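Local coordinates for baculoviral IAP repeat-containing protein 2 (Homo sapiens, PDB 3M1D), which is an inhibitor of apoptosis protein recruited by TRAF2, probably to TNF-receptor signalling complexes, the BIR1 domain modelled here being a small zinc-binding fold, at residues Arg15-Thr21 with Ala34-Tyr40; Asn44-Lys48 with Leu56-Lys60. All blocks are in the same frame, centred on the assembly; numbering follows the deposited sequence.

Contact 1. Residues Arg15-Thr21 with Ala34-Tyr40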
# COMPACT_ATOMS: atom_id res chain seq x y z
N ARG A 15 7.52 -5.62 -1.34
CA ARG A 15 6.82 -4.34 -1.43
C ARG A 15 7.63 -3.23 -0.77
O ARG A 15 7.80 -2.15 -1.34
CB ARG A 15 5.41 -4.42 -0.86
CG ARG A 15 4.54 -5.46 -1.55
CD ARG A 15 3.07 -5.21 -1.29
NE ARG A 15 2.66 -5.59 0.06
CZ ARG A 15 2.50 -6.84 0.46
NH1 ARG A 15 2.73 -7.85 -0.38
NH2 ARG A 15 2.12 -7.09 1.70
N MET A 16 8.12 -3.48 0.44
CA MET A 16 8.96 -2.51 1.15
C MET A 16 10.15 -2.05 0.29
O MET A 16 10.44 -0.85 0.21
CB MET A 16 9.47 -3.10 2.47
CG MET A 16 10.14 -2.09 3.38
SD MET A 16 9.05 -0.73 3.85
CE MET A 16 10.22 0.39 4.62
N SER A 17 10.83 -2.99 -0.36
CA SER A 17 11.96 -2.64 -1.19
C SER A 17 11.61 -1.65 -2.30
O SER A 17 12.47 -0.89 -2.75
CB SER A 17 12.60 -3.88 -1.82
OG SER A 17 11.89 -4.24 -2.99
N THR A 18 10.36 -1.64 -2.77
CA THR A 18 10.02 -0.76 -3.88
C THR A 18 9.97 0.71 -3.45
O THR A 18 9.90 1.61 -4.29
CB THR A 18 8.67 -1.13 -4.58
OG1 THR A 18 7.57 -0.85 -3.70
CG2 THR A 18 8.64 -2.60 -5.03
N TYR A 19 10.00 0.96 -2.15
CA TYR A 19 9.89 2.33 -1.66
C TYR A 19 11.24 3.03 -1.58
O TYR A 19 11.33 4.17 -1.11
CB TYR A 19 9.13 2.37 -0.33
CG TYR A 19 7.65 2.02 -0.50
CD1 TYR A 19 6.70 3.01 -0.74
CD2 TYR A 19 7.23 0.69 -0.46
CE1 TYR A 19 5.36 2.69 -0.90
CE2 TYR A 19 5.89 0.36 -0.62
CZ TYR A 19 4.97 1.36 -0.85
OH TYR A 19 3.64 1.03 -1.02
N SER A 20 12.30 2.38 -2.07
CA SER A 20 13.63 2.98 -2.04
C SER A 20 13.67 4.37 -2.70
O SER A 20 14.42 5.25 -2.26
CB SER A 20 14.67 2.04 -2.66
OG SER A 20 14.36 1.75 -4.02
N THR A 21 12.84 4.56 -3.72
CA THR A 21 12.75 5.83 -4.43
C THR A 21 11.54 6.67 -4.04
O THR A 21 11.30 7.72 -4.64
CB THR A 21 12.69 5.60 -5.96
OG1 THR A 21 11.70 4.61 -6.25
CG2 THR A 21 14.05 5.15 -6.52
N ALA A 34 3.22 -0.73 2.59
CA ALA A 34 3.60 -2.08 2.19
C ALA A 34 2.80 -3.14 2.95
O ALA A 34 2.39 -4.16 2.37
CB ALA A 34 5.11 -2.30 2.39
N ARG A 35 2.58 -2.90 4.24
CA ARG A 35 1.76 -3.79 5.05
C ARG A 35 0.32 -3.84 4.55
O ARG A 35 -0.33 -4.88 4.67
CB ARG A 35 1.78 -3.36 6.52
CG ARG A 35 3.14 -3.47 7.19
CD ARG A 35 3.10 -3.02 8.65
NE ARG A 35 4.44 -2.87 9.20
CZ ARG A 35 4.71 -2.34 10.39
NH1 ARG A 35 3.72 -1.89 11.16
NH2 ARG A 35 5.97 -2.24 10.81
N ALA A 36 -0.17 -2.73 4.02
CA ALA A 36 -1.54 -2.69 3.49
C ALA A 36 -1.64 -3.31 2.09
O ALA A 36 -2.71 -3.29 1.48
CB ALA A 36 -2.10 -1.28 3.51
N GLY A 37 -0.53 -3.86 1.60
CA GLY A 37 -0.51 -4.56 0.33
C GLY A 37 -0.03 -3.72 -0.83
O GLY A 37 -0.03 -4.17 -1.97
N PHE A 38 0.39 -2.49 -0.55
CA PHE A 38 0.74 -1.58 -1.64
C PHE A 38 2.22 -1.55 -1.95
O PHE A 38 3.04 -1.49 -1.05
CB PHE A 38 0.27 -0.16 -1.30
CG PHE A 38 -1.23 -0.01 -1.23
CD1 PHE A 38 -1.99 -0.03 -2.39
CD2 PHE A 38 -1.87 0.17 -0.02
CE1 PHE A 38 -3.37 0.11 -2.35
CE2 PHE A 38 -3.25 0.31 0.04
CZ PHE A 38 -4.00 0.28 -1.13
N TYR A 39 2.57 -1.58 -3.24
CA TYR A 39 3.95 -1.31 -3.64
C TYR A 39 4.00 0.02 -4.40
O TYR A 39 2.97 0.55 -4.83
CB TYR A 39 4.53 -2.46 -4.48
CG TYR A 39 3.82 -2.68 -5.80
CD1 TYR A 39 4.12 -1.91 -6.92
CD2 TYR A 39 2.86 -3.67 -5.94
CE1 TYR A 39 3.48 -2.11 -8.14
CE2 TYR A 39 2.20 -3.88 -7.15
CZ TYR A 39 2.52 -3.10 -8.24
OH TYR A 39 1.88 -3.30 -9.44
N TYR A 40 5.20 0.55 -4.54
CA TYR A 40 5.35 1.89 -5.10
C TYR A 40 5.49 1.76 -6.61
O TYR A 40 6.28 0.97 -7.06
CB TYR A 40 6.59 2.56 -4.52
CG TYR A 40 6.88 3.93 -5.11
CD1 TYR A 40 5.84 4.81 -5.40
CD2 TYR A 40 8.17 4.33 -5.37
CE1 TYR A 40 6.10 6.06 -5.95
CE2 TYR A 40 8.45 5.57 -5.89
CZ TYR A 40 7.41 6.43 -6.18
OH TYR A 40 7.70 7.65 -6.70

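Contact 2. Residues Asn44-Lys48 with Leu56-Lys60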
# COMPACT_ATOMS: atom_id res chain seq x y z
N ASN A 44 5.22 9.73 -8.69
CA ASN A 44 4.69 10.58 -7.61
C ASN A 44 4.68 9.80 -6.29
O ASN A 44 5.68 9.22 -5.89
CB ASN A 44 3.29 11.11 -7.98
CG ASN A 44 3.31 11.96 -9.27
OD1 ASN A 44 4.33 12.53 -9.62
ND2 ASN A 44 2.17 12.03 -9.96
N ASP A 45 3.53 9.79 -5.61
CA ASP A 45 3.37 8.98 -4.40
C ASP A 45 2.32 7.89 -4.64
O ASP A 45 1.67 7.43 -3.71
CB ASP A 45 3.01 9.84 -3.19
CG ASP A 45 1.65 10.51 -3.33
OD1 ASP A 45 1.12 10.61 -4.45
OD2 ASP A 45 1.12 10.95 -2.29
N LYS A 46 2.20 7.48 -5.89
CA LYS A 46 1.17 6.52 -6.30
C LYS A 46 1.60 5.10 -6.03
O LYS A 46 2.68 4.68 -6.43
CB LYS A 46 0.84 6.68 -7.78
CG LYS A 46 -0.33 5.80 -8.23
CD LYS A 46 -0.79 6.15 -9.63
CE LYS A 46 0.31 5.87 -10.65
NZ LYS A 46 -0.18 6.15 -12.03
N VAL A 47 0.74 4.36 -5.35
CA VAL A 47 1.04 3.00 -4.97
C VAL A 47 -0.07 2.09 -5.49
O VAL A 47 -1.16 2.55 -5.83
CB VAL A 47 1.16 2.89 -3.43
CG1 VAL A 47 2.26 3.82 -2.93
CG2 VAL A 47 -0.16 3.26 -2.78
N LYS A 48 0.20 0.79 -5.56
CA LYS A 48 -0.71 -0.15 -6.18
C LYS A 48 -0.77 -1.42 -5.34
O LYS A 48 0.26 -1.88 -4.85
CB LYS A 48 -0.21 -0.43 -7.61
CG LYS A 48 -1.14 -1.21 -8.53
CD LYS A 48 -0.60 -1.15 -9.97
CE LYS A 48 -1.27 -2.16 -10.90
NZ LYS A 48 -0.42 -2.45 -12.10
N LEU A 56 -3.59 4.23 -5.59
CA LEU A 56 -3.83 5.33 -4.66
C LEU A 56 -2.65 6.30 -4.65
O LEU A 56 -1.49 5.89 -4.64
CB LEU A 56 -4.05 4.78 -3.26
CG LEU A 56 -5.34 3.98 -3.04
CD1 LEU A 56 -5.41 3.38 -1.65
CD2 LEU A 56 -6.54 4.86 -3.29
N ASP A 57 -2.94 7.59 -4.67
CA ASP A 57 -1.90 8.60 -4.56
C ASP A 57 -2.39 9.80 -3.75
O ASP A 57 -3.45 9.73 -3.12
CB ASP A 57 -1.38 9.02 -5.95
CG ASP A 57 -2.39 9.86 -6.73
OD1 ASP A 57 -3.51 10.09 -6.25
OD2 ASP A 57 -2.05 10.29 -7.85
N ASN A 58 -1.64 10.89 -3.78
CA ASN A 58 -1.98 12.09 -3.04
C ASN A 58 -2.31 11.75 -1.58
O ASN A 58 -3.37 12.12 -1.08
CB ASN A 58 -3.16 12.80 -3.70
CG ASN A 58 -3.34 14.23 -3.20
OD1 ASN A 58 -2.39 14.84 -2.71
ND2 ASN A 58 -4.55 14.75 -3.31
N TRP A 59 -1.39 11.04 -0.93
CA TRP A 59 -1.53 10.63 0.46
C TRP A 59 -1.49 11.84 1.40
O TRP A 59 -0.65 12.73 1.24
CB TRP A 59 -0.42 9.64 0.83
CG TRP A 59 -0.61 8.32 0.14
CD1 TRP A 59 -0.03 7.91 -1.04
CD2 TRP A 59 -1.48 7.25 0.55
NE1 TRP A 59 -0.48 6.65 -1.37
CE2 TRP A 59 -1.37 6.23 -0.42
CE3 TRP A 59 -2.33 7.06 1.64
CZ2 TRP A 59 -2.07 5.04 -0.32
CZ3 TRP A 59 -3.03 5.88 1.73
CH2 TRP A 59 -2.90 4.88 0.76
N LYS A 60 -2.42 11.87 2.36
CA LYS A 60 -2.54 12.97 3.31
C LYS A 60 -2.17 12.53 4.71
O LYS A 60 -2.32 11.35 5.06
CB LYS A 60 -3.97 13.52 3.33
CG LYS A 60 -4.50 14.02 2.00
CD LYS A 60 -3.65 15.16 1.46
CE LYS A 60 -4.40 15.92 0.37
NZ LYS A 60 -3.47 16.77 -0.43
O HOH W 1 0.19 10.23 -9.50
O HOH W 2 1.48 12.84 -0.46

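Contact 1. Residues Arg15-Thr21 with Ala34-Tyr40
Tyr19 and Tyr40 meet at the apolar centre: CB of Tyr40 sits over one face of the Tyr19 ring, 4.0 Å from its centroid and 18° off the ring normal, a CH-pi contact displaced toward the rim. The methyl of Ala34 also touches the Tyr19 ring, Ala34 CB to Tyr19 CE2 4.1 Å, and packs against the backbone N and CB of Met16. With CG anti to the backbone N (chi1 176°), the Tyr40 ring swings along the end of the 15-21 segment, where Thr18 O and Thr21 OG1 both lie at its edge.

Farther out, the interactions turn polar. Tyr19 OH donates to Phe38 O at 2.6 Å, approaching from above the carbonyl plane and not along a lone pair. Thr18 OG1 donates to Arg15 O (2.7 Å) and accepts from Tyr40 N at 2.9 Å, nearly straight at 177°. At the far end Arg15, its chain bent at chi3, grips Ala34 O side-on with NE (2.7 Å) and NH2 (3.0 Å). That oxygen lies in the guanidinium plane and also accepts from Gly37 N, so three donors converge on it at the Schellman turn closing helix 30-35.

A salt bridge from Asp8 to NH2 and a cation-pi contact with Phe50 fix the guanidinium further. The contact thus seats the last turn of helix 9-17 and the residues that follow it on the turn between helix 30-35 and edge strand 38-40, while the Phe38 ring packs on Cys49 and His69 of the zinc site.

Contact 2. Residues Asn44-Lys48 with Leu56-Lys60
Val47 and Leu56 form an antiparallel hydrogen-bonded pair, with Val47 N giving to Leu56 O at 2.8 Å and Leu56 N returning the bond to Val47 O at 3.0 Å, with N-H...O angles of 164° for both. Lys46 CA lies 3.2 Å from Leu56 O in a CA-H...O contact. Past this pair, side chain replaces backbone: Asp45 takes over as the acceptor for the amides of Asn58 and Trp59.

The Asp45 carboxylate spreads its two oxygens over these successive amides. OD1 accepts from Asn58 N (2.9 Å) and OD2 from Trp59 N (2.9 Å), each on the syn side and somewhat out of the carboxylate plane. A chi1 of 65°, which sets CG between the backbone N and the carbonyl carbon, brings the group across to them.

Water extends the network at two points. One molecule donates to both Asp45 OD2 and Trp59 O; the other accepts from Asn44 ND2 and donates to Asp57 OD2.

Apolar contact is more modest. Val47 CG2 reaches the rim of the Trp59 indole at CZ2, 3.6 Å away, and also touches CB of Leu56. Lys46 and Asp57 lay their CB atoms together at 3.7 Å, their charged ends well separated.

Chemically, two amides and a water all donate to one carboxylate, which would be expected to stabilise its negative charge and partly offset the nearby Asp57. Just past the last strand pair, the amides of Asn58 and Trp59 are thus met by the Asp45 side chain in place of a strand partner.

Both contacts reach the same antiparallel sheet from different sides of its middle strand: contact 1 brings in edge strand 38-40, contact 2 pairs strand 47-49 with edge strand 55-56. They join directly, through a probable hydrogen bond from Tyr39 N to Lys48 O and through Phe38 packing on Leu56. Contact 1 lies nearer the centre of the chain and is the larger and more buried; its arginine and tyrosine side chains donate to carbonyls around helix ends. Contact 2 is farther out; there strand pairing gives way to an aspartate that accepts from amides, with bridging waters, and one tryptophan is met at its edge.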